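Local coordinates for protein polyketide synthase PksR (Bacillus subtilis, PDB 4U3V) that takes part in intermediate steps of the synthesis of the antibiotic polyketide bacillaene and is seen here as its double-hotdog enoyl-isomerase domain, at residues L216-Q221 and L261-D266; N68-E73 and C130-F135; V54-G59 and M207-Y212. One frame throughout, in Å; residues are numbered along the deposited sequence.

Interaction 1: L216-Q221 and L261-D266; sequences LSFLEQ and LLFDVD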
ATOM      1  N   LEU A 216       9.298  -7.777  -0.477  1.00 22.45           N
ATOM      2  CA  LEU A 216      10.735  -7.778  -0.266  1.00 27.19           C
ATOM      3  C   LEU A 216      11.238  -9.090   0.309  1.00 25.27           C
ATOM      4  O   LEU A 216      12.312  -9.565  -0.084  1.00 28.07           O
ATOM      5  CB  LEU A 216      11.184  -6.621   0.636  1.00 28.99           C
ATOM      6  CG  LEU A 216      10.896  -5.225   0.087  1.00 28.68           C
ATOM      7  CD1 LEU A 216      11.231  -4.166   1.130  1.00 31.49           C
ATOM      8  CD2 LEU A 216      11.690  -5.002  -1.186  1.00 32.19           C
ATOM      9  N   SER A 217      10.464  -9.676   1.227  1.00 30.16           N
ATOM     10  CA  SER A 217      10.789 -10.986   1.786  1.00 27.57           C
ATOM     11  C   SER A 217      10.761 -12.106   0.735  1.00 25.15           C
ATOM     12  O   SER A 217      11.640 -12.964   0.693  1.00 28.95           O
ATOM     13  CB  SER A 217       9.790 -11.337   2.919  1.00 30.25           C
ATOM     14  OG  SER A 217       9.856 -10.378   3.975  1.00 39.35           O
ATOM     15  N   PHE A 218       9.805 -12.011  -0.176  1.00 25.89           N
ATOM     16  CA  PHE A 218       9.759 -12.922  -1.335  1.00 26.11           C
ATOM     17  C   PHE A 218      11.041 -12.791  -2.160  1.00 25.10           C
ATOM     18  O   PHE A 218      11.656 -13.793  -2.531  1.00 25.90           O
ATOM     19  CB  PHE A 218       8.525 -12.619  -2.200  1.00 25.45           C
ATOM     20  CG  PHE A 218       8.536 -13.305  -3.553  1.00 25.60           C
ATOM     21  CD1 PHE A 218       8.291 -14.672  -3.654  1.00 26.76           C
ATOM     22  CD2 PHE A 218       8.814 -12.606  -4.715  1.00 25.43           C
ATOM     23  CE1 PHE A 218       8.378 -15.331  -4.875  1.00 24.59           C
ATOM     24  CE2 PHE A 218       8.903 -13.253  -5.947  1.00 23.27           C
ATOM     25  CZ  PHE A 218       8.697 -14.621  -6.036  1.00 24.67           C
ATOM     26  N   LEU A 219      11.424 -11.550  -2.474  1.00 24.27           N
ATOM     27  CA  LEU A 219      12.546 -11.307  -3.403  1.00 24.66           C
ATOM     28  C   LEU A 219      13.896 -11.671  -2.775  1.00 28.94           C
ATOM     29  O   LEU A 219      14.872 -11.824  -3.477  1.00 29.76           O
ATOM     30  CB  LEU A 219      12.557  -9.829  -3.845  1.00 23.23           C
ATOM     31  CG  LEU A 219      11.344  -9.533  -4.757  1.00 21.83           C
ATOM     32  CD1 LEU A 219      11.082  -8.055  -4.925  1.00 28.18           C
ATOM     33  CD2 LEU A 219      11.434 -10.217  -6.120  1.00 24.55           C
ATOM     34  N   GLU A 220      13.911 -11.791  -1.457  1.00 30.03           N
ATOM     35  CA  GLU A 220      15.134 -12.004  -0.685  1.00 31.01           C
ATOM     36  C   GLU A 220      15.769 -13.312  -1.104  1.00 32.53           C
ATOM     37  O   GLU A 220      16.973 -13.509  -0.935  1.00 35.18           O
ATOM     38  CB  GLU A 220      14.765 -12.053   0.802  1.00 34.48           C
ATOM     39  CG  GLU A 220      15.924 -12.164   1.788  1.00 45.95           C
ATOM     40  CD  GLU A 220      16.296 -13.605   2.138  1.00 60.76           C
ATOM     41  OE1 GLU A 220      15.449 -14.520   1.979  1.00 52.80           O
ATOM     42  OE2 GLU A 220      17.453 -13.831   2.573  1.00 59.79           O
ATOM     43  N   GLN A 221      14.944 -14.222  -1.624  1.00 31.06           N
ATOM     44  CA  GLN A 221      15.411 -15.551  -2.008  1.00 29.07           C
ATOM     45  C   GLN A 221      16.294 -15.489  -3.228  1.00 32.72           C
ATOM     46  O   GLN A 221      17.061 -16.429  -3.488  1.00 36.98           O
ATOM     47  CB  GLN A 221      14.247 -16.509  -2.246  1.00 28.40           C
ATOM     48  CG  GLN A 221      13.534 -16.309  -3.576  1.00 27.02           C
ATOM     49  CD  GLN A 221      12.293 -17.169  -3.683  1.00 27.57           C
ATOM     50  OE1 GLN A 221      12.385 -18.383  -3.863  1.00 31.14           O
ATOM     51  NE2 GLN A 221      11.149 -16.585  -3.392  1.00 26.17           N
ATOM     52  N   LEU A 261       8.671  -5.581 -11.681  1.00 27.64           N
ATOM     53  CA  LEU A 261       8.140  -6.829 -11.140  1.00 28.60           C
ATOM     54  C   LEU A 261       6.744  -6.490 -10.632  1.00 28.19           C
ATOM     55  O   LEU A 261       6.598  -5.613  -9.786  1.00 29.17           O
ATOM     56  CB  LEU A 261       8.986  -7.284  -9.933  1.00 28.80           C
ATOM     57  CG  LEU A 261      10.402  -7.704 -10.334  1.00 33.60           C
ATOM     58  CD1 LEU A 261      11.334  -7.625  -9.121  1.00 38.25           C
ATOM     59  CD2 LEU A 261      10.324  -9.126 -10.820  1.00 39.68           C
ATOM     60  N   LEU A 262       5.731  -7.187 -11.133  1.00 23.33           N
ATOM     61  CA  LEU A 262       4.337  -6.895 -10.743  1.00 24.35           C
ATOM     62  C   LEU A 262       3.751  -8.126 -10.052  1.00 26.50           C
ATOM     63  O   LEU A 262       4.001  -9.286 -10.451  1.00 24.76           O
ATOM     64  CB  LEU A 262       3.459  -6.569 -11.957  1.00 26.45           C
ATOM     65  CG  LEU A 262       3.536  -5.098 -12.402  1.00 32.14           C
ATOM     66  CD1 LEU A 262       4.893  -4.743 -12.987  1.00 37.27           C
ATOM     67  CD2 LEU A 262       2.410  -4.743 -13.371  1.00 33.07           C
ATOM     68  N   PHE A 263       2.959  -7.861  -9.021  1.00 21.06           N
ATOM     69  CA  PHE A 263       2.425  -8.892  -8.134  1.00 21.23           C
ATOM     70  C   PHE A 263       0.928  -8.715  -8.025  1.00 26.77           C
ATOM     71  O   PHE A 263       0.420  -7.598  -8.048  1.00 25.56           O
ATOM     72  CB  PHE A 263       3.047  -8.735  -6.704  1.00 21.38           C
ATOM     73  CG  PHE A 263       4.507  -8.966  -6.667  1.00 22.74           C
ATOM     74  CD1 PHE A 263       4.998 -10.239  -6.413  1.00 25.58           C
ATOM     75  CD2 PHE A 263       5.390  -7.937  -6.994  1.00 21.48           C
ATOM     76  CE1 PHE A 263       6.370 -10.473  -6.421  1.00 26.03           C
ATOM     77  CE2 PHE A 263       6.769  -8.187  -7.064  1.00 23.87           C
ATOM     78  CZ  PHE A 263       7.252  -9.443  -6.751  1.00 24.55           C
ATOM     79  N   ASP A 264       0.214  -9.818  -7.863  1.00 25.24           N
ATOM     80  CA  ASP A 264      -1.153  -9.759  -7.346  1.00 26.52           C
ATOM     81  C   ASP A 264      -1.185 -10.020  -5.847  1.00 25.02           C
ATOM     82  O   ASP A 264      -0.407 -10.817  -5.316  1.00 26.02           O
ATOM     83  CB  ASP A 264      -2.086 -10.737  -8.108  1.00 28.73           C
ATOM     84  CG  ASP A 264      -2.424 -10.255  -9.514  1.00 38.35           C
ATOM     85  OD1 ASP A 264      -1.994  -9.140  -9.924  1.00 33.37           O
ATOM     86  OD2 ASP A 264      -3.105 -11.021 -10.253  1.00 40.14           O
ATOM     87  N   VAL A 265      -2.095  -9.341  -5.141  1.00 27.18           N
ATOM     88  CA  VAL A 265      -2.127  -9.459  -3.693  1.00 25.02           C
ATOM     89  C   VAL A 265      -3.569  -9.640  -3.260  1.00 30.39           C
ATOM     90  O   VAL A 265      -4.404  -8.771  -3.531  1.00 30.71           O
ATOM     91  CB  VAL A 265      -1.618  -8.174  -2.995  1.00 27.22           C
ATOM     92  CG1 VAL A 265      -1.659  -8.376  -1.484  1.00 27.65           C
ATOM     93  CG2 VAL A 265      -0.204  -7.835  -3.447  1.00 26.28           C
ATOM     94  N   ASP A 266      -3.855 -10.768  -2.610  1.00 29.05           N
ATOM     95  CA  ASP A 266      -5.185 -10.961  -1.964  1.00 28.69           C
ATOM     96  C   ASP A 266      -5.068 -10.871  -0.451  1.00 24.75           C
ATOM     97  O   ASP A 266      -4.262 -11.535   0.199  1.00 30.85           O
ATOM     98  CB  ASP A 266      -5.793 -12.323  -2.342  1.00 31.47           C
ATOM     99  CG  ASP A 266      -6.284 -12.391  -3.787  1.00 41.01           C
ATOM    100  OD1 ASP A 266      -6.780 -11.385  -4.330  1.00 47.28           O
ATOM    101  OD2 ASP A 266      -6.253 -13.501  -4.364  1.00 51.21           O
TER
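Phe-263 reaches from its strand to Phe-218 and Leu-219, late in helix 205-219, a worked example of how a hotdog helix is gripped from its sheet. CB sets out toward the helix, and CG, anti to the carbonyl carbon (chi1 -65°), turns the ring so that its CE1-CZ edge faces Phe-218 and Leu-219. CE1 lies 3.7 Å from CD2 of Phe-218 and nearly as close to CE2 of the same ring. CZ, at the far end, is 4.1 Å from Phe-218 CD2 and 4.3 Å from Leu-219 CD2. All these partners approach the Phe-263 edge near its plane, although the two phenyl planes stand steeply to each other, at 80°, with centroids 5.8 Å apart. Two residues earlier on the strand, Leu-261 and Leu-219 reach toward each other tip to tip, CD1 to CD2, at 4.0 Å. Across the contact the grip is wholly apolar. Ile-251 and Leu-253 of strand 247-257 also touch Phe-263, and Phe-228 packs on both leucines. A helix packed by its apolar side chains on the concave face of a curved antiparallel sheet is the hallmark of the hotdog fold, here the C-terminal one.

Interaction 2: N68-E73 and C130-F135; sequences NLFPEE and CGIGSF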
ATOM      1  N   ASN A  68     -15.622   9.659  -0.465  1.00 37.05           N
ATOM      2  CA  ASN A  68     -16.088  11.051  -0.365  1.00 39.03           C
ATOM      3  C   ASN A  68     -16.964  11.457  -1.544  1.00 43.08           C
ATOM      4  O   ASN A  68     -17.944  12.198  -1.378  1.00 45.35           O
ATOM      5  CB  ASN A  68     -14.880  12.001  -0.285  1.00 39.73           C
ATOM      6  CG  ASN A  68     -15.251  13.383   0.210  1.00 47.27           C
ATOM      7  OD1 ASN A  68     -15.640  13.552   1.366  1.00 50.74           O
ATOM      8  ND2 ASN A  68     -15.086  14.377  -0.644  1.00 48.42           N
ATOM      9  N   LEU A  69     -16.599  10.968  -2.728  1.00 37.63           N
ATOM     10  CA  LEU A  69     -17.328  11.199  -3.971  1.00 41.47           C
ATOM     11  C   LEU A  69     -18.584  10.315  -4.074  1.00 44.92           C
ATOM     12  O   LEU A  69     -19.646  10.763  -4.519  1.00 47.73           O
ATOM     13  CB  LEU A  69     -16.396  10.909  -5.143  1.00 48.15           C
ATOM     14  CG  LEU A  69     -16.403  11.743  -6.419  1.00 61.67           C
ATOM     15  CD1 LEU A  69     -16.931  13.145  -6.158  1.00 69.00           C
ATOM     16  CD2 LEU A  69     -14.996  11.777  -6.998  1.00 65.77           C
ATOM     17  N   PHE A  70     -18.485   9.088  -3.586  1.00 40.16           N
ATOM     18  CA  PHE A  70     -19.601   8.142  -3.642  1.00 40.47           C
ATOM     19  C   PHE A  70     -19.963   7.641  -2.250  1.00 40.53           C
ATOM     20  O   PHE A  70     -19.782   6.469  -1.926  1.00 41.80           O
ATOM     21  CB  PHE A  70     -19.262   6.977  -4.566  1.00 44.93           C
ATOM     22  CG  PHE A  70     -18.810   7.394  -5.943  1.00 42.43           C
ATOM     23  CD1 PHE A  70     -19.734   7.578  -6.968  1.00 51.38           C
ATOM     24  CD2 PHE A  70     -17.462   7.556  -6.231  1.00 40.23           C
ATOM     25  CE1 PHE A  70     -19.317   7.940  -8.241  1.00 48.77           C
ATOM     26  CE2 PHE A  70     -17.036   7.889  -7.510  1.00 41.57           C
ATOM     27  CZ  PHE A  70     -17.968   8.088  -8.518  1.00 50.78           C
ATOM     28  N   PRO A  71     -20.479   8.539  -1.392  1.00 45.62           N
ATOM     29  CA  PRO A  71     -21.136   7.925  -0.266  1.00 48.01           C
ATOM     30  C   PRO A  71     -22.355   7.207  -0.839  1.00 53.60           C
ATOM     31  O   PRO A  71     -22.793   7.529  -1.960  1.00 63.48           O
ATOM     32  CB  PRO A  71     -21.541   9.127   0.586  1.00 52.78           C
ATOM     33  CG  PRO A  71     -21.780  10.218  -0.406  1.00 50.92           C
ATOM     34  CD  PRO A  71     -20.966   9.911  -1.640  1.00 48.78           C
ATOM     35  N   GLU A  72     -22.816   6.164  -0.165  1.00 62.54           N
ATOM     36  CA  GLU A  72     -23.824   5.278  -0.757  1.00 75.82           C
ATOM     37  C   GLU A  72     -23.210   4.328  -1.796  1.00 82.35           C
ATOM     38  O   GLU A  72     -23.926   3.813  -2.667  1.00 74.18           O
ATOM     39  CB  GLU A  72     -24.963   6.083  -1.416  1.00 78.47           C
ATOM     40  CG  GLU A  72     -25.460   7.298  -0.640  1.00 87.47           C
ATOM     41  CD  GLU A  72     -26.345   6.927   0.537  1.00 99.30           C
ATOM     42  OE1 GLU A  72     -27.503   6.508   0.306  1.00104.57           O
ATOM     43  OE2 GLU A  72     -25.883   7.067   1.692  1.00 85.08           O
ATOM     44  N   GLU A  73     -21.884   4.166  -1.763  1.00 59.77           N
ATOM     45  CA  GLU A  73     -21.253   2.955  -2.297  1.00 54.66           C
ATOM     46  C   GLU A  73     -20.483   2.245  -1.190  1.00 53.78           C
ATOM     47  O   GLU A  73     -19.869   2.893  -0.347  1.00 53.96           O
ATOM     48  CB  GLU A  73     -20.337   3.273  -3.488  1.00 46.86           C
ATOM     49  CG  GLU A  73     -21.017   3.959  -4.662  1.00 50.02           C
ATOM     50  CD  GLU A  73     -21.964   3.041  -5.424  1.00 69.00           C
ATOM     51  OE1 GLU A  73     -21.874   1.802  -5.268  1.00 57.83           O
ATOM     52  OE2 GLU A  73     -22.803   3.564  -6.188  1.00 71.47           O
ATOM     53  N   CYS A 130     -10.654   6.411 -10.152  1.00 40.50           N
ATOM     54  CA  CYS A 130     -11.532   5.572  -9.347  1.00 37.89           C
ATOM     55  C   CYS A 130     -12.853   5.368 -10.035  1.00 51.27           C
ATOM     56  O   CYS A 130     -13.190   6.113 -10.948  1.00 54.38           O
ATOM     57  CB  CYS A 130     -11.707   6.078  -7.916  1.00 38.40           C
ATOM     58  SG  CYS A 130     -12.462   7.729  -7.778  1.00 48.49           S
ATOM     59  N   GLY A 131     -13.559   4.319  -9.625  1.00 53.69           N
ATOM     60  CA  GLY A 131     -14.772   3.878 -10.300  1.00 48.16           C
ATOM     61  C   GLY A 131     -15.655   3.074  -9.364  1.00 49.40           C
ATOM     62  O   GLY A 131     -15.185   2.450  -8.397  1.00 36.44           O
ATOM     63  N   ILE A 132     -16.960   3.093  -9.630  1.00 44.72           N
ATOM     64  CA  ILE A 132     -17.860   2.124  -9.005  1.00 46.58           C
ATOM     65  C   ILE A 132     -17.429   0.701  -9.407  1.00 40.01           C
ATOM     66  O   ILE A 132     -16.849   0.498 -10.468  1.00 45.61           O
ATOM     67  CB  ILE A 132     -19.325   2.346  -9.459  1.00 48.81           C
ATOM     68  CG1 ILE A 132     -19.965   3.474  -8.650  1.00 51.99           C
ATOM     69  CG2 ILE A 132     -20.135   1.076  -9.281  1.00 59.15           C
ATOM     70  CD1 ILE A 132     -19.318   4.811  -8.910  1.00 57.81           C
ATOM     71  N   GLY A 133     -17.753  -0.273  -8.564  1.00 44.61           N
ATOM     72  CA  GLY A 133     -17.436  -1.666  -8.851  1.00 47.97           C
ATOM     73  C   GLY A 133     -17.736  -2.500  -7.636  1.00 48.82           C
ATOM     74  O   GLY A 133     -17.502  -2.070  -6.510  1.00 47.98           O
ATOM     75  N   SER A 134     -18.351  -3.656  -7.844  1.00 48.16           N
ATOM     76  CA  SER A 134     -18.687  -4.501  -6.718  1.00 46.91           C
ATOM     77  C   SER A 134     -17.427  -5.224  -6.253  1.00 51.42           C
ATOM     78  O   SER A 134     -16.443  -5.321  -6.989  1.00 58.18           O
ATOM     79  CB  SER A 134     -19.806  -5.487  -7.080  1.00 60.64           C
ATOM     80  OG  SER A 134     -19.334  -6.486  -7.967  1.00 62.28           O
ATOM     81  N   PHE A 135     -17.424  -5.640  -4.999  1.00 47.91           N
ATOM     82  CA  PHE A 135     -16.356  -6.481  -4.498  1.00 48.15           C
ATOM     83  C   PHE A 135     -16.902  -7.893  -4.310  1.00 55.11           C
ATOM     84  O   PHE A 135     -17.758  -8.145  -3.447  1.00 49.84           O
ATOM     85  CB  PHE A 135     -15.801  -5.936  -3.176  1.00 47.16           C
ATOM     86  CG  PHE A 135     -14.709  -6.786  -2.581  1.00 41.57           C
ATOM     87  CD1 PHE A 135     -13.393  -6.661  -3.016  1.00 38.41           C
ATOM     88  CD2 PHE A 135     -15.002  -7.748  -1.613  1.00 40.70           C
ATOM     89  CE1 PHE A 135     -12.409  -7.503  -2.534  1.00 38.78           C
ATOM     90  CE2 PHE A 135     -14.011  -8.569  -1.101  1.00 38.00           C
ATOM     91  CZ  PHE A 135     -12.709  -8.445  -1.563  1.00 41.84           C
TER
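The ring of Phe-70 carries the delta methyl of Ile-132 over one of its faces. CD1 of Ile-132 stands above the ring, displaced toward its rim on the CD1-CE1 side, in the geometry of a CH-pi interaction. The modelled distance of the nearest carbon pair is too short to be real, so the closeness of this overlap is doubtful. Ile-132 reaches the ring through its longer branch. Its CB starts off alongside the other segment, and the bend at chi2 (65°) turns CD1 onto the aromatic face.

The same branch has a second neighbour. CG1 of Ile-132 lies 3.8 Å from OE2 of Glu-73 and equally near the carboxylate carbon, the two side chains crossing at about a right angle. Phe-70 and Glu-73 are brought to one side of the loop by a type II beta turn, closed by the bond from Glu-73 N to Phe-70 O (3.1 Å). In this turn Glu-72 takes the third position with a positive phi of 77°. Phe-70 is the residue at which the chain leaves helix 56-69.

Neighbouring parts extend the apolar patch. Phe-66 meets the Phe-70 ring and touches Cys-130, while Ile-108 of strand 108-116 packs on Phe-70 and Leu-69. Beyond Ile-132, Ser-75 and Arg-77 bond to the carbonyls of Gly-133 and Ser-134.

No hydrogen bond or ion pair joins the two segments. As modelled, the contact is a methyl over an aromatic face, with a carboxylate set across aliphatic carbon. Such chemistry is only weakly directional, and it brings the turn after helix 56-69 against the chain around Ile-132 at the surface of the N-terminal hotdog.

Interaction 3: V54-G59 and M207-Y212; sequences VGATYG and MTNSAY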
ATOM      1  N   VAL A  54       5.979   7.154   2.934  1.00 25.89           N
ATOM      2  CA  VAL A  54       5.858   5.845   2.312  1.00 25.87           C
ATOM      3  C   VAL A  54       4.843   5.900   1.163  1.00 26.16           C
ATOM      4  O   VAL A  54       3.787   6.544   1.277  1.00 26.23           O
ATOM      5  CB  VAL A  54       5.474   4.737   3.312  1.00 31.58           C
ATOM      6  CG1 VAL A  54       6.624   4.439   4.261  1.00 35.38           C
ATOM      7  CG2 VAL A  54       4.202   5.107   4.058  1.00 26.67           C
ATOM      8  N   GLY A  55       5.159   5.224   0.062  1.00 28.77           N
ATOM      9  CA  GLY A  55       4.256   5.199  -1.108  1.00 26.79           C
ATOM     10  C   GLY A  55       2.867   4.612  -0.825  1.00 27.32           C
ATOM     11  O   GLY A  55       1.878   4.982  -1.465  1.00 26.82           O
ATOM     12  N   ALA A  56       2.798   3.747   0.186  1.00 25.99           N
ATOM     13  CA  ALA A  56       1.522   3.208   0.679  1.00 24.73           C
ATOM     14  C   ALA A  56       0.460   4.267   1.039  1.00 22.51           C
ATOM     15  O   ALA A  56      -0.743   3.976   1.052  1.00 25.31           O
ATOM     16  CB  ALA A  56       1.807   2.268   1.870  1.00 23.70           C
ATOM     17  N   THR A  57       0.910   5.480   1.385  1.00 24.34           N
ATOM     18  CA  THR A  57       0.016   6.558   1.728  1.00 25.38           C
ATOM     19  C   THR A  57      -0.978   6.820   0.603  1.00 23.41           C
ATOM     20  O   THR A  57      -2.137   7.120   0.822  1.00 25.15           O
ATOM     21  CB  THR A  57       0.824   7.839   2.041  1.00 28.58           C
ATOM     22  OG1 THR A  57       1.849   7.532   3.018  1.00 25.63           O
ATOM     23  CG2 THR A  57      -0.101   8.915   2.623  1.00 30.95           C
ATOM     24  N   TYR A  58      -0.493   6.772  -0.627  1.00 23.16           N
ATOM     25  CA  TYR A  58      -1.264   7.298  -1.759  1.00 24.75           C
ATOM     26  C   TYR A  58      -2.523   6.502  -2.084  1.00 24.80           C
ATOM     27  O   TYR A  58      -3.573   7.109  -2.341  1.00 26.50           O
ATOM     28  CB  TYR A  58      -0.375   7.446  -2.988  1.00 23.76           C
ATOM     29  CG  TYR A  58       0.850   8.243  -2.727  1.00 24.89           C
ATOM     30  CD1 TYR A  58       0.749   9.481  -2.114  1.00 28.79           C
ATOM     31  CD2 TYR A  58       2.117   7.781  -3.108  1.00 27.84           C
ATOM     32  CE1 TYR A  58       1.874  10.202  -1.801  1.00 33.18           C
ATOM     33  CE2 TYR A  58       3.252   8.520  -2.822  1.00 31.21           C
ATOM     34  CZ  TYR A  58       3.116   9.732  -2.180  1.00 37.37           C
ATOM     35  OH  TYR A  58       4.213  10.489  -1.890  1.00 43.18           O
ATOM     36  N   GLY A  59      -2.437   5.165  -2.077  1.00 25.86           N
ATOM     37  CA  GLY A  59      -3.638   4.339  -2.342  1.00 25.00           C
ATOM     38  C   GLY A  59      -4.695   4.581  -1.255  1.00 27.33           C
ATOM     39  O   GLY A  59      -5.901   4.663  -1.537  1.00 27.47           O
ATOM     40  N   MET A 207      -1.683  -1.524   5.565  1.00 25.02           N
ATOM     41  CA  MET A 207      -2.068  -2.757   4.843  1.00 27.57           C
ATOM     42  C   MET A 207      -1.264  -2.835   3.545  1.00 25.53           C
ATOM     43  O   MET A 207      -0.507  -3.805   3.266  1.00 25.38           O
ATOM     44  CB  MET A 207      -3.565  -2.694   4.520  1.00 30.15           C
ATOM     45  CG  MET A 207      -4.040  -3.756   3.546  1.00 35.36           C
ATOM     46  SD  MET A 207      -4.138  -5.293   4.473  1.00 39.97           S
ATOM     47  CE  MET A 207      -5.769  -4.984   5.160  1.00 37.25           C
ATOM     48  N   THR A 208      -1.303  -1.745   2.804  1.00 26.36           N
ATOM     49  CA  THR A 208      -0.550  -1.694   1.553  1.00 23.63           C
ATOM     50  C   THR A 208       0.935  -1.801   1.795  1.00 25.22           C
ATOM     51  O   THR A 208       1.665  -2.494   1.087  1.00 25.78           O
ATOM     52  CB  THR A 208      -0.891  -0.356   0.851  1.00 27.61           C
ATOM     53  OG1 THR A 208      -2.319  -0.275   0.705  1.00 26.20           O
ATOM     54  CG2 THR A 208      -0.187  -0.247  -0.489  1.00 26.09           C
ATOM     55  N   ASN A 209       1.432  -1.161   2.837  1.00 24.67           N
ATOM     56  CA  ASN A 209       2.839  -1.258   3.055  1.00 22.34           C
ATOM     57  C   ASN A 209       3.255  -2.691   3.472  1.00 23.54           C
ATOM     58  O   ASN A 209       4.376  -3.096   3.194  1.00 24.40           O
ATOM     59  CB  ASN A 209       3.283  -0.241   4.123  1.00 22.10           C
ATOM     60  CG  ASN A 209       4.780  -0.086   4.162  1.00 23.65           C
ATOM     61  OD1 ASN A 209       5.363   0.519   3.262  1.00 29.15           O
ATOM     62  ND2 ASN A 209       5.439  -0.667   5.208  1.00 25.53           N
ATOM     63  N   SER A 210       2.385  -3.407   4.199  1.00 23.99           N
ATOM     64  CA  SER A 210       2.703  -4.765   4.609  1.00 27.41           C
ATOM     65  C   SER A 210       2.880  -5.627   3.377  1.00 23.81           C
ATOM     66  O   SER A 210       3.761  -6.512   3.353  1.00 26.53           O
ATOM     67  CB  SER A 210       1.588  -5.335   5.488  1.00 30.87           C
ATOM     68  OG  SER A 210       1.609  -4.614   6.715  1.00 33.83           O
ATOM     69  N   ALA A 211       2.124  -5.309   2.335  1.00 26.20           N
ATOM     70  CA  ALA A 211       2.248  -6.050   1.082  1.00 27.85           C
ATOM     71  C   ALA A 211       3.625  -5.790   0.471  1.00 30.74           C
ATOM     72  O   ALA A 211       4.295  -6.704   0.006  1.00 24.09           O
ATOM     73  CB  ALA A 211       1.107  -5.704   0.106  1.00 29.21           C
ATOM     74  N   TYR A 212       4.105  -4.546   0.509  1.00 23.65           N
ATOM     75  CA  TYR A 212       5.456  -4.277   0.049  1.00 21.78           C
ATOM     76  C   TYR A 212       6.514  -5.049   0.875  1.00 24.16           C
ATOM     77  O   TYR A 212       7.465  -5.592   0.337  1.00 23.27           O
ATOM     78  CB  TYR A 212       5.660  -2.752   0.124  1.00 23.34           C
ATOM     79  CG  TYR A 212       7.028  -2.245  -0.165  1.00 28.60           C
ATOM     80  CD1 TYR A 212       7.741  -2.643  -1.292  1.00 31.85           C
ATOM     81  CD2 TYR A 212       7.575  -1.261   0.651  1.00 31.34           C
ATOM     82  CE1 TYR A 212       9.011  -2.132  -1.541  1.00 35.30           C
ATOM     83  CE2 TYR A 212       8.817  -0.713   0.384  1.00 35.72           C
ATOM     84  CZ  TYR A 212       9.535  -1.158  -0.691  1.00 37.30           C
ATOM     85  OH  TYR A 212      10.775  -0.561  -0.928  1.00 39.49           O
TER
HETATM   86  O   HOH W   1      -2.640   2.278   0.737  1.00 28.41           O
HETATM   87  O   HOH W   2       5.049   1.758   0.817  1.00 29.54           O
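The backbones of Ala-56 and Asn-209 come close, their CA atoms 5.2 Å apart, where the chain entering helix 56-69 meets helix 205-219 near the centre of the domain. A small side chain permits this approach. The methyl of Ala-56 points at the opposite helix and lies 3.6 Å from the backbone N of Asn-209. It touches that residue's CB at 3.7 Å and the CB of Thr-208 at 3.9 Å, so one carbon sits against two successive residues. With CG2 anti to the backbone N, that methyl of Thr-208 also touches it.

No direct hydrogen bond crosses the gap, yet two waters join the polar groups flanking the methyl. The first gives a proton to the carbonyl O of Ala-56 at 2.6 Å. It is also 2.6 Å from OG1 of Thr-208, a hydroxyl that has a further partner in the OH of Tyr-278. The second accepts from the N of Ala-56 at 3.1 Å and donates to OD1 of Asn-209 at 2.8 Å. That amide is carried toward the water because CG lies anti to the backbone N (chi1 -167°). Both backbone polar atoms of Ala-56 are thus tied through solvent to side chains of the other helix. Just before Ala-56, the carbonyl O of Val-54 accepts from both N and OG1 of Thr-57, the latter in the carbonyl plane.

Asn-209 probably occupies the position of the catalytic aspartate of dehydratase relatives, whose active site lies between the two hotdogs. Trp-167 touches Val-54 and Asn-209, Tyr-281 bonds to Thr-208 O, and the chain entering helix 56-69 abuts helix 205-219 among strands 166-167 and 274-283.

In the fold
Interaction 3 lies about 2 Å from the centre of the chain and joins the helices of the two hotdogs, 56-69 and 205-219. Each helix has a second contact at or just beyond its far end: helix 56-69 in interaction 2, whose centre is about 21 Å away, and helix 205-219 in interaction 1, about 14 Å away. Interactions 1 and 3 touch, Val-265 CG1 to Ala-211 CB at 4.2 Å; the centres of interactions 1 and 2 are about 28 Å apart. Along the chain, both segments of interaction 2 fall between those of interaction 3, and interaction 1 follows. Interactions 1 and 2 thus each stay within one hotdog, and interaction 3 couples the two halves.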